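Gamma-glutamyltranspeptidase (Klebsiella pneumoniae subsp. pneumoniae, PDB 5HFT) catalyses the conversion of oxamate to oxalate as part of the uric acid degradation pathway. Local coordinates at residues V103-S108 / A161-R166; V165-P168 / L172-A175; D73-V78 / T96-Q101. All coordinates share one frame; numbering follows the deposited sequence.

Interaction 1 (V103-S108 / A161-R166)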
ATOM      1  N   VAL C 103      -2.212 -25.813  -2.822  1.00 47.82           N
ATOM      2  CA  VAL C 103      -3.593 -25.304  -2.844  1.00 46.61           C
ATOM      3  C   VAL C 103      -3.726 -24.238  -3.925  1.00 48.51           C
ATOM      4  O   VAL C 103      -2.847 -23.359  -4.036  1.00 51.58           O
ATOM      5  CB  VAL C 103      -3.965 -24.728  -1.466  1.00 46.49           C
ATOM      6  CG1 VAL C 103      -5.397 -24.206  -1.457  1.00 42.91           C
ATOM      7  CG2 VAL C 103      -3.733 -25.765  -0.364  1.00 45.85           C
ATOM      8  N   PRO C 104      -4.781 -24.243  -4.738  1.00 47.97           N
ATOM      9  CA  PRO C 104      -4.880 -23.246  -5.809  1.00 45.14           C
ATOM     10  C   PRO C 104      -4.879 -21.833  -5.243  1.00 48.11           C
ATOM     11  O   PRO C 104      -5.315 -21.595  -4.113  1.00 45.98           O
ATOM     12  CB  PRO C 104      -6.213 -23.578  -6.492  1.00 44.56           C
ATOM     13  CG  PRO C 104      -6.558 -24.961  -6.078  1.00 41.28           C
ATOM     14  CD  PRO C 104      -5.827 -25.279  -4.817  1.00 49.69           C
ATOM     15  N   LEU C 105      -4.373 -20.889  -6.049  1.00 44.96           N
ATOM     16  CA  LEU C 105      -4.100 -19.545  -5.546  1.00 40.65           C
ATOM     17  C   LEU C 105      -5.330 -18.932  -4.900  1.00 39.23           C
ATOM     18  O   LEU C 105      -5.279 -18.477  -3.756  1.00 42.08           O
ATOM     19  CB  LEU C 105      -3.609 -18.636  -6.673  1.00 41.29           C
ATOM     20  CG  LEU C 105      -3.281 -17.195  -6.236  1.00 35.21           C
ATOM     21  CD1 LEU C 105      -2.119 -17.159  -5.240  1.00 30.29           C
ATOM     22  CD2 LEU C 105      -2.956 -16.320  -7.433  1.00 33.43           C
ATOM     23  N   GLN C 106      -6.455 -18.923  -5.624  1.00 42.69           N
ATOM     24  CA  GLN C 106      -7.681 -18.316  -5.104  1.00 44.26           C
ATOM     25  C   GLN C 106      -8.153 -19.013  -3.829  1.00 43.95           C
ATOM     26  O   GLN C 106      -8.561 -18.351  -2.867  1.00 41.88           O
ATOM     27  CB  GLN C 106      -8.760 -18.333  -6.189  1.00 39.83           C
ATOM     28  CG  GLN C 106     -10.115 -17.693  -5.835  1.00 43.09           C
ATOM     29  CD  GLN C 106     -10.029 -16.275  -5.267  1.00 41.93           C
ATOM     30  OE1 GLN C 106      -9.891 -15.295  -5.996  1.00 38.96           O
ATOM     31  NE2 GLN C 106     -10.160 -16.167  -3.955  1.00 44.14           N
ATOM     32  N   GLU C 107      -8.043 -20.342  -3.772  1.00 42.63           N
ATOM     33  CA  GLU C 107      -8.425 -21.035  -2.547  1.00 42.04           C
ATOM     34  C   GLU C 107      -7.482 -20.690  -1.405  1.00 43.89           C
ATOM     35  O   GLU C 107      -7.923 -20.549  -0.259  1.00 44.39           O
ATOM     36  CB  GLU C 107      -8.467 -22.547  -2.770  1.00 38.81           C
ATOM     37  N   SER C 108      -6.186 -20.523  -1.700  1.00 44.67           N
ATOM     38  CA  SER C 108      -5.215 -20.210  -0.651  1.00 40.56           C
ATOM     39  C   SER C 108      -5.580 -18.929   0.082  1.00 38.45           C
ATOM     40  O   SER C 108      -5.366 -18.819   1.289  1.00 43.67           O
ATOM     41  CB  SER C 108      -3.805 -20.122  -1.238  1.00 41.96           C
ATOM     42  N   ALA C 161      -6.252  -9.955   1.310  1.00 45.84           N
ATOM     43  CA  ALA C 161      -5.040 -10.288   0.589  1.00 40.27           C
ATOM     44  C   ALA C 161      -5.358 -10.432  -0.893  1.00 43.85           C
ATOM     45  O   ALA C 161      -6.444 -10.871  -1.271  1.00 42.20           O
ATOM     46  CB  ALA C 161      -4.401 -11.561   1.150  1.00 37.81           C
ATOM     47  N   GLY C 162      -4.405 -10.025  -1.733  1.00 48.32           N
ATOM     48  CA  GLY C 162      -4.519 -10.188  -3.165  1.00 38.91           C
ATOM     49  C   GLY C 162      -3.241 -10.824  -3.683  1.00 41.02           C
ATOM     50  O   GLY C 162      -2.240 -10.908  -2.967  1.00 39.88           O
ATOM     51  N   ALA C 163      -3.293 -11.305  -4.923  1.00 36.71           N
ATOM     52  CA  ALA C 163      -2.117 -11.948  -5.492  1.00 40.05           C
ATOM     53  C   ALA C 163      -2.259 -12.071  -7.001  1.00 40.30           C
ATOM     54  O   ALA C 163      -3.367 -12.215  -7.537  1.00 37.38           O
ATOM     55  CB  ALA C 163      -1.869 -13.339  -4.883  1.00 40.64           C
ATOM     56  N   ILE C 164      -1.114 -12.023  -7.675  1.00 37.46           N
ATOM     57  CA  ILE C 164      -0.997 -12.430  -9.070  1.00 35.84           C
ATOM     58  C   ILE C 164       0.151 -13.409  -9.146  1.00 31.19           C
ATOM     59  O   ILE C 164       1.202 -13.184  -8.538  1.00 38.27           O
ATOM     60  CB  ILE C 164      -0.749 -11.256 -10.041  1.00 35.74           C
ATOM     61  CG1 ILE C 164      -1.814 -10.172  -9.896  1.00 26.41           C
ATOM     62  CG2 ILE C 164      -0.627 -11.769 -11.484  1.00 26.00           C
ATOM     63  CD1 ILE C 164      -1.585  -9.008 -10.803  1.00 24.20           C
ATOM     64  N   VAL C 165      -0.060 -14.510  -9.843  1.00 31.07           N
ATOM     65  CA  VAL C 165       1.009 -15.439 -10.167  1.00 31.90           C
ATOM     66  C   VAL C 165       1.168 -15.429 -11.675  1.00 27.61           C
ATOM     67  O   VAL C 165       0.176 -15.521 -12.408  1.00 26.41           O
ATOM     68  CB  VAL C 165       0.719 -16.849  -9.631  1.00 33.26           C
ATOM     69  CG1 VAL C 165       1.859 -17.826  -9.983  1.00 27.71           C
ATOM     70  CG2 VAL C 165       0.520 -16.772  -8.122  1.00 35.21           C
ATOM     71  N   ARG C 166       2.399 -15.230 -12.127  1.00 28.59           N
ATOM     72  CA  ARG C 166       2.779 -15.428 -13.517  1.00 30.68           C
ATOM     73  C   ARG C 166       3.512 -16.762 -13.646  1.00 28.58           C
ATOM     74  O   ARG C 166       4.490 -17.012 -12.937  1.00 33.67           O
ATOM     75  CB  ARG C 166       3.650 -14.280 -14.033  1.00 27.12           C
ATOM     76  CG  ARG C 166       4.289 -14.653 -15.354  1.00 34.86           C
ATOM     77  CD  ARG C 166       5.136 -13.571 -16.002  1.00 38.31           C
ATOM     78  NE  ARG C 166       5.641 -14.061 -17.286  1.00 45.79           N
ATOM     79  CZ  ARG C 166       4.959 -13.996 -18.426  1.00 54.79           C
ATOM     80  NH1 ARG C 166       3.741 -13.444 -18.437  1.00 53.34           N
ATOM     81  NH2 ARG C 166       5.486 -14.479 -19.553  1.00 41.55           N
TER

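Interaction 2 (V165-P168 / L172-A175)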
ATOM      1  N   VAL C 165      -0.060 -14.510  -9.843  1.00 31.07           N
ATOM      2  CA  VAL C 165       1.009 -15.439 -10.167  1.00 31.90           C
ATOM      3  C   VAL C 165       1.168 -15.429 -11.675  1.00 27.61           C
ATOM      4  O   VAL C 165       0.176 -15.521 -12.408  1.00 26.41           O
ATOM      5  CB  VAL C 165       0.719 -16.849  -9.631  1.00 33.26           C
ATOM      6  CG1 VAL C 165       1.859 -17.826  -9.983  1.00 27.71           C
ATOM      7  CG2 VAL C 165       0.520 -16.772  -8.122  1.00 35.21           C
ATOM      8  N   ARG C 166       2.399 -15.230 -12.127  1.00 28.59           N
ATOM      9  CA  ARG C 166       2.779 -15.428 -13.517  1.00 30.68           C
ATOM     10  C   ARG C 166       3.512 -16.762 -13.646  1.00 28.58           C
ATOM     11  O   ARG C 166       4.490 -17.012 -12.937  1.00 33.67           O
ATOM     12  CB  ARG C 166       3.650 -14.280 -14.033  1.00 27.12           C
ATOM     13  CG  ARG C 166       4.289 -14.653 -15.354  1.00 34.86           C
ATOM     14  CD  ARG C 166       5.136 -13.571 -16.002  1.00 38.31           C
ATOM     15  NE  ARG C 166       5.641 -14.061 -17.286  1.00 45.79           N
ATOM     16  CZ  ARG C 166       4.959 -13.996 -18.426  1.00 54.79           C
ATOM     17  NH1 ARG C 166       3.741 -13.444 -18.437  1.00 53.34           N
ATOM     18  NH2 ARG C 166       5.486 -14.479 -19.553  1.00 41.55           N
ATOM     19  N   HIS C 167       3.045 -17.578 -14.479  1.00 33.20           N
ATOM     20  CA  HIS C 167       3.494 -18.923 -14.845  1.00 35.66           C
ATOM     21  C   HIS C 167       4.405 -18.860 -16.068  1.00 34.70           C
ATOM     22  O   HIS C 167       4.158 -18.057 -16.982  1.00 34.05           O
ATOM     23  CB  HIS C 167       2.296 -19.823 -15.162  1.00 31.73           C
ATOM     24  CG  HIS C 167       1.368 -20.018 -14.005  1.00 29.97           C
ATOM     25  ND1 HIS C 167       1.556 -20.999 -13.056  1.00 24.82           N
ATOM     26  CD2 HIS C 167       0.249 -19.350 -13.637  1.00 28.16           C
ATOM     27  CE1 HIS C 167       0.592 -20.934 -12.159  1.00 23.77           C
ATOM     28  NE2 HIS C 167      -0.219 -19.946 -12.493  1.00 28.58           N
ATOM     29  N   PRO C 168       5.431 -19.722 -16.129  1.00 35.04           N
ATOM     30  CA  PRO C 168       6.342 -19.697 -17.296  1.00 35.54           C
ATOM     31  C   PRO C 168       5.623 -19.833 -18.636  1.00 35.97           C
ATOM     32  O   PRO C 168       6.091 -19.248 -19.623  1.00 36.21           O
ATOM     33  CB  PRO C 168       7.288 -20.876 -17.038  1.00 34.30           C
ATOM     34  CG  PRO C 168       7.111 -21.221 -15.573  1.00 37.67           C
ATOM     35  CD  PRO C 168       5.715 -20.841 -15.214  1.00 35.93           C
ATOM     36  N   LEU C 172      -1.601 -15.756 -16.774  1.00 34.28           N
ATOM     37  CA  LEU C 172      -1.627 -14.840 -15.635  1.00 29.67           C
ATOM     38  C   LEU C 172      -2.823 -15.130 -14.745  1.00 29.15           C
ATOM     39  O   LEU C 172      -3.955 -15.216 -15.222  1.00 34.00           O
ATOM     40  CB  LEU C 172      -1.670 -13.385 -16.092  1.00 28.38           C
ATOM     41  CG  LEU C 172      -0.320 -12.954 -16.652  1.00 30.80           C
ATOM     42  CD1 LEU C 172      -0.431 -11.649 -17.395  1.00 31.93           C
ATOM     43  CD2 LEU C 172       0.659 -12.877 -15.531  1.00 24.02           C
ATOM     44  N   GLU C 173      -2.569 -15.270 -13.456  1.00 29.93           N
ATOM     45  CA  GLU C 173      -3.583 -15.629 -12.475  1.00 30.97           C
ATOM     46  C   GLU C 173      -3.711 -14.521 -11.434  1.00 29.52           C
ATOM     47  O   GLU C 173      -2.748 -14.223 -10.732  1.00 37.36           O
ATOM     48  CB  GLU C 173      -3.181 -16.948 -11.823  1.00 32.36           C
ATOM     49  CG  GLU C 173      -4.217 -17.679 -11.022  1.00 34.47           C
ATOM     50  CD  GLU C 173      -3.756 -19.085 -10.742  1.00 35.12           C
ATOM     51  OE1 GLU C 173      -4.312 -19.767  -9.850  1.00 38.02           O
ATOM     52  OE2 GLU C 173      -2.797 -19.492 -11.429  1.00 30.55           O
ATOM     53  N   GLY C 174      -4.888 -13.924 -11.318  1.00 31.79           N
ATOM     54  CA  GLY C 174      -5.176 -12.957 -10.269  1.00 33.96           C
ATOM     55  C   GLY C 174      -6.196 -13.539  -9.306  1.00 33.43           C
ATOM     56  O   GLY C 174      -7.095 -14.257  -9.723  1.00 35.44           O
ATOM     57  N   ALA C 175      -6.041 -13.247  -8.017  1.00 33.82           N
ATOM     58  CA  ALA C 175      -7.010 -13.687  -7.024  1.00 34.90           C
ATOM     59  C   ALA C 175      -7.360 -12.540  -6.075  1.00 39.19           C
ATOM     60  O   ALA C 175      -6.537 -11.673  -5.773  1.00 35.38           O
ATOM     61  CB  ALA C 175      -6.510 -14.891  -6.233  1.00 32.51           C
TER

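Interaction 3 (D73-V78 / T96-Q101)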
ATOM      1  N   ASP C  73      10.506 -23.218 -10.234  1.00 33.34           N
ATOM      2  CA  ASP C  73       9.842 -23.675 -11.458  1.00 38.00           C
ATOM      3  C   ASP C  73       9.505 -22.550 -12.449  1.00 41.65           C
ATOM      4  O   ASP C  73       8.888 -22.841 -13.484  1.00 41.43           O
ATOM      5  CB  ASP C  73       8.545 -24.437 -11.135  1.00 38.96           C
ATOM      6  CG  ASP C  73       7.517 -23.574 -10.434  1.00 37.01           C
ATOM      7  OD1 ASP C  73       6.957 -22.706 -11.109  1.00 40.92           O
ATOM      8  OD2 ASP C  73       7.266 -23.746  -9.218  1.00 41.03           O
ATOM      9  N   GLY C  74       9.812 -21.286 -12.154  1.00 40.17           N
ATOM     10  CA  GLY C  74       9.612 -20.203 -13.104  1.00 37.14           C
ATOM     11  C   GLY C  74       8.446 -19.276 -12.804  1.00 39.12           C
ATOM     12  O   GLY C  74       8.243 -18.302 -13.540  1.00 38.44           O
ATOM     13  N   ARG C  75       7.664 -19.546 -11.769  1.00 33.71           N
ATOM     14  CA  ARG C  75       6.595 -18.631 -11.417  1.00 36.89           C
ATOM     15  C   ARG C  75       7.153 -17.390 -10.719  1.00 38.58           C
ATOM     16  O   ARG C  75       8.043 -17.479  -9.870  1.00 36.12           O
ATOM     17  CB  ARG C  75       5.576 -19.330 -10.518  1.00 37.26           C
ATOM     18  CG  ARG C  75       4.832 -20.485 -11.170  1.00 27.76           C
ATOM     19  CD  ARG C  75       3.924 -21.144 -10.160  1.00 25.46           C
ATOM     20  NE  ARG C  75       4.643 -21.942  -9.177  1.00 29.57           N
ATOM     21  CZ  ARG C  75       4.068 -22.556  -8.142  1.00 35.29           C
ATOM     22  NH1 ARG C  75       2.763 -22.445  -7.929  1.00 37.18           N
ATOM     23  NH2 ARG C  75       4.800 -23.274  -7.303  1.00 39.25           N
ATOM     24  N   VAL C  76       6.608 -16.228 -11.077  1.00 40.44           N
ATOM     25  CA  VAL C  76       6.779 -14.985 -10.329  1.00 38.38           C
ATOM     26  C   VAL C  76       5.438 -14.678  -9.677  1.00 34.62           C
ATOM     27  O   VAL C  76       4.384 -15.078 -10.185  1.00 32.58           O
ATOM     28  CB  VAL C  76       7.242 -13.830 -11.247  1.00 31.54           C
ATOM     29  CG1 VAL C  76       7.660 -12.639 -10.450  1.00 37.14           C
ATOM     30  CG2 VAL C  76       8.397 -14.283 -12.116  1.00 38.25           C
ATOM     31  N   MET C  77       5.464 -13.954  -8.563  1.00 30.09           N
ATOM     32  CA  MET C  77       4.238 -13.838  -7.788  1.00 32.88           C
ATOM     33  C   MET C  77       4.251 -12.562  -6.956  1.00 33.81           C
ATOM     34  O   MET C  77       5.201 -12.333  -6.205  1.00 38.59           O
ATOM     35  CB  MET C  77       4.108 -15.080  -6.905  1.00 31.10           C
ATOM     36  CG  MET C  77       3.116 -14.984  -5.799  1.00 36.44           C
ATOM     37  SD  MET C  77       3.338 -16.388  -4.710  1.00 41.85           S
ATOM     38  CE  MET C  77       2.023 -16.079  -3.529  1.00 43.81           C
ATOM     39  N   VAL C  78       3.206 -11.743  -7.060  1.00 28.36           N
ATOM     40  CA  VAL C  78       3.074 -10.581  -6.174  1.00 37.43           C
ATOM     41  C   VAL C  78       1.809 -10.711  -5.335  1.00 35.98           C
ATOM     42  O   VAL C  78       0.774 -11.174  -5.822  1.00 39.76           O
ATOM     43  CB  VAL C  78       3.085  -9.235  -6.922  1.00 27.71           C
ATOM     44  CG1 VAL C  78       4.409  -9.048  -7.639  1.00 33.68           C
ATOM     45  CG2 VAL C  78       1.949  -9.154  -7.884  1.00 33.49           C
ATOM     46  N   THR C  96       2.268 -20.871   3.050  1.00 44.91           N
ATOM     47  CA  THR C  96       2.243 -22.301   3.313  1.00 43.31           C
ATOM     48  C   THR C  96       1.156 -22.994   2.489  1.00 46.87           C
ATOM     49  O   THR C  96       1.380 -24.085   1.962  1.00 49.15           O
ATOM     50  CB  THR C  96       2.090 -22.560   4.816  1.00 41.21           C
ATOM     51  OG1 THR C  96       2.191 -23.964   5.066  1.00 54.33           O
ATOM     52  CG2 THR C  96       0.773 -22.096   5.328  1.00 45.85           C
ATOM     53  N   ARG C  97      -0.013 -22.367   2.329  1.00 48.54           N
ATOM     54  CA  ARG C  97      -1.071 -22.974   1.522  1.00 47.85           C
ATOM     55  C   ARG C  97      -0.687 -23.028   0.048  1.00 46.29           C
ATOM     56  O   ARG C  97      -0.659 -24.105  -0.557  1.00 47.78           O
ATOM     57  CB  ARG C  97      -2.381 -22.207   1.698  1.00 48.59           C
ATOM     58  CG  ARG C  97      -3.311 -22.838   2.706  1.00 48.29           C
ATOM     59  CD  ARG C  97      -4.036 -21.759   3.448  1.00 52.27           C
ATOM     60  NE  ARG C  97      -4.940 -22.277   4.462  1.00 57.64           N
ATOM     61  CZ  ARG C  97      -5.602 -21.496   5.311  1.00 62.81           C
ATOM     62  NH1 ARG C  97      -5.444 -20.175   5.268  1.00 54.08           N
ATOM     63  NH2 ARG C  97      -6.413 -22.027   6.213  1.00 65.48           N
ATOM     64  N   TYR C  98      -0.405 -21.873  -0.558  1.00 45.38           N
ATOM     65  CA  TYR C  98      -0.158 -21.862  -1.996  1.00 42.59           C
ATOM     66  C   TYR C  98       1.169 -22.526  -2.335  1.00 45.28           C
ATOM     67  O   TYR C  98       1.216 -23.511  -3.083  1.00 48.92           O
ATOM     68  CB  TYR C  98      -0.204 -20.436  -2.546  1.00 39.88           C
ATOM     69  CG  TYR C  98       0.058 -20.399  -4.036  1.00 36.39           C
ATOM     70  CD1 TYR C  98      -0.817 -21.004  -4.942  1.00 38.29           C
ATOM     71  CD2 TYR C  98       1.170 -19.764  -4.537  1.00 37.06           C
ATOM     72  CE1 TYR C  98      -0.576 -20.978  -6.307  1.00 35.47           C
ATOM     73  CE2 TYR C  98       1.426 -19.734  -5.899  1.00 40.10           C
ATOM     74  CZ  TYR C  98       0.556 -20.340  -6.783  1.00 40.08           C
ATOM     75  OH  TYR C  98       0.839 -20.284  -8.134  1.00 37.09           O
ATOM     76  N   ILE C  99       2.262 -21.996  -1.790  1.00 49.65           N
ATOM     77  CA  ILE C  99       3.595 -22.461  -2.169  1.00 45.70           C
ATOM     78  C   ILE C  99       3.870 -23.856  -1.609  1.00 43.67           C
ATOM     79  O   ILE C  99       4.290 -24.760  -2.340  1.00 45.49           O
ATOM     80  CB  ILE C  99       4.653 -21.431  -1.730  1.00 42.68           C
ATOM     81  CG1 ILE C  99       4.308 -20.066  -2.346  1.00 41.84           C
ATOM     82  CG2 ILE C  99       6.034 -21.866  -2.153  1.00 41.63           C
ATOM     83  CD1 ILE C  99       5.405 -19.052  -2.291  1.00 42.11           C
ATOM     84  N   LEU C 100       3.674 -24.050  -0.303  1.00 44.61           N
ATOM     85  CA  LEU C 100       4.094 -25.310   0.302  1.00 40.66           C
ATOM     86  C   LEU C 100       3.142 -26.447   0.008  1.00 43.94           C
ATOM     87  O   LEU C 100       3.580 -27.601  -0.095  1.00 50.00           O
ATOM     88  CB  LEU C 100       4.232 -25.184   1.813  1.00 44.48           C
ATOM     89  CG  LEU C 100       5.218 -24.156   2.333  1.00 45.42           C
ATOM     90  CD1 LEU C 100       5.294 -24.247   3.848  1.00 40.94           C
ATOM     91  CD2 LEU C 100       6.556 -24.356   1.667  1.00 45.76           C
ATOM     92  N   GLN C 101       1.852 -26.168  -0.111  1.00 45.40           N
ATOM     93  CA  GLN C 101       0.862 -27.232  -0.119  1.00 45.92           C
ATOM     94  C   GLN C 101       0.117 -27.382  -1.443  1.00 45.84           C
ATOM     95  O   GLN C 101      -0.768 -28.242  -1.538  1.00 50.32           O
ATOM     96  CB  GLN C 101      -0.115 -27.015   1.038  1.00 44.04           C
ATOM     97  CG  GLN C 101       0.608 -27.038   2.375  1.00 43.39           C
ATOM     98  CD  GLN C 101      -0.299 -26.780   3.556  1.00 49.43           C
ATOM     99  OE1 GLN C 101      -1.222 -25.962   3.487  1.00 52.04           O
ATOM    100  NE2 GLN C 101      -0.029 -27.460   4.663  1.00 47.02           N
TER

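Interaction 1 (V103-S108 / A161-R166)
Leu105 is the single residue of 103-108 that reaches strand 161-166, and it meets two side chains there, Ala163 and Val165. Its CB points toward the strand but packs by the Glu173 carboxylate, and neither CB nor CG comes within 4.2 Å of the strand; CG lies anti to the backbone N (chi1 -179°), which carries the forked end of the side chain out to the sheet. Both methyls touch both partners. CD1 sits nearest Ala163, with Leu105 CD1 3.8 Å from Ala163 CB, and lies slightly farther, 3.9 Å, from Val165 CG2. CD2 reverses the preference: Leu105 CD2 is 3.6 Å from Val165 CG2 and 4.1 Å from Ala163 CB. The isopropyl fork therefore straddles two alternate residues on one face of the strand, while Ile164 between them turns to the other face, where it packs on an apolar side chain of a neighbouring chain. Val165 contributes one branch, CG2, which stands anti to its carbonyl carbon; Leu105 and Val165 run past each other in opposite directions. Ala163 offers just its methyl, beside which the end of the leucine settles. The leucine tip also packs on Ala175 and Tyr98. Its helix starts right here: Pro104 is the N-cap, and Ser108 N donates to Pro104 O at 2.8 Å, closing the first turn. One residue on, Gln106 NE2 bonds to Thr176 O. This is helix-on-sheet packing, as expected in the layered fold of Ntn hydrolases, and it lies away from the annotated catalytic positions. With every touching atom a methyl carbon and every touching residue buried, the contact itself rests on hydrophobic burial and shape; the polar tie of the helix comes from Gln106.

Interaction 2 (V165-P168 / L172-A175)
His167 NE2 donates to Glu173 OE2 at 2.8 Å beside the turn of a beta hairpin, with a nearly straight N-H...O angle of 163°. The acceptor sits at the edge of the imidazole, close to its plane, and ring and carboxylate are 19° apart, so the two flat groups lie almost in one plane. Glu173 reaches this point with CG anti to the backbone N (chi1 -166°) and an extended chain beyond it, while His167 swings its ring back from the residue just after the strand. Beneath this side-chain bond run two backbone bonds of one antiparallel hydrogen-bonded pair: Val165 N to Glu173 O, 2.8 Å, and Glu173 N to Val165 O, 2.9 Å. Val165 and Glu173 consequently share a face of the sheet, with Val165 CB and Glu173 CB 4.5 Å apart. Val165 CG1 lies over one face of the imidazole, offset toward its rim, and backs the ring with an apolar branch. The next pair, Arg166 with Leu172, is non-hydrogen-bonded and turns to the reverse face. There Leu172 CD2 rests against the root of the arginine, 3.6 Å from Arg166 CB, and the remainder of the arginine chain extends onward from CG to NE. Leu172 and Gly174 also pair, antiparallel, with a strand of a neighbouring chain, which makes 172-175 an inner strand of a sheet continuing across the interface. The histidine-carboxylate bond thus adds a diagonal tie from the residue after the strand back to Glu173, whose backbone is already paired with Val165, and keeps the imidazole nearly coplanar with the carboxylate. The negative charge of Glu173 would tend to stabilise a protonated His167.

Interaction 3 (D73-V78 / T96-Q101)
Met77 lies alongside the Tyr98 ring on the CD2-CE2 side, its SD 4.0 Å from both Tyr98 CD2 and Tyr98 CE2. The sulfur is 5.1 Å from the ring centroid and 69° off the ring normal, an oblique Met-aromatic contact in which the two side chains pass in opposite directions. The extended methionine carries its methyl farther along, Met77 CE reaching 3.9 Å from Tyr98 CD2. The same sulfur also meets the next helix residue, with Met77 SD 4.1 Å from Ile99 CD1. Tyr98, with CG anti to its backbone N (chi1 180°), stretches from the helix toward the sheet and ends at Arg75. There Arg75 NH1 gives a weak bond to Tyr98 OH, 2.9 Å long but bent; the hydroxyl meets the edge of the guanidinium, and guanidinium and ring planes stand 55° apart. A bend at chi3 of Arg75 also turns the group back on Asp73, where NE and NH2 both donate to Asp73 OD2 in a side-on grip within a salt bridge. Helix 88-101 thereby packs on the beginning of strand 76-82 and the turn before it, with Val165 of the adjoining strand packing on the same tyrosine. Asp73 fixes Arg75, Arg75 meets the hydroxyl, and the thioether supports the ring: a polar rim grades into an apolar interior along one tyrosine.

In the fold
All three contacts gather around strand 160-166 and its sheet neighbours, with centres 8 to 10 Å apart. Interaction 1 is fully buried and purely aliphatic; interactions 2 and 3 are partly buried and add charged and polar partners near the strand ends. Interactions 1 and 3 each set a helix, the consecutive 105-110 and 88-101, on the same sheet, whereas interaction 2 is made inside the sheet, between strands 160-166 and 172-175. Val165 is common ground: it belongs to interactions 1 and 2, and its CG1 lies beside the Tyr98 hydroxyl of interaction 3. Backbone bonding joins them too, since Arg166 N probably donates to Val76 O and Ala175 N to Ala163 O.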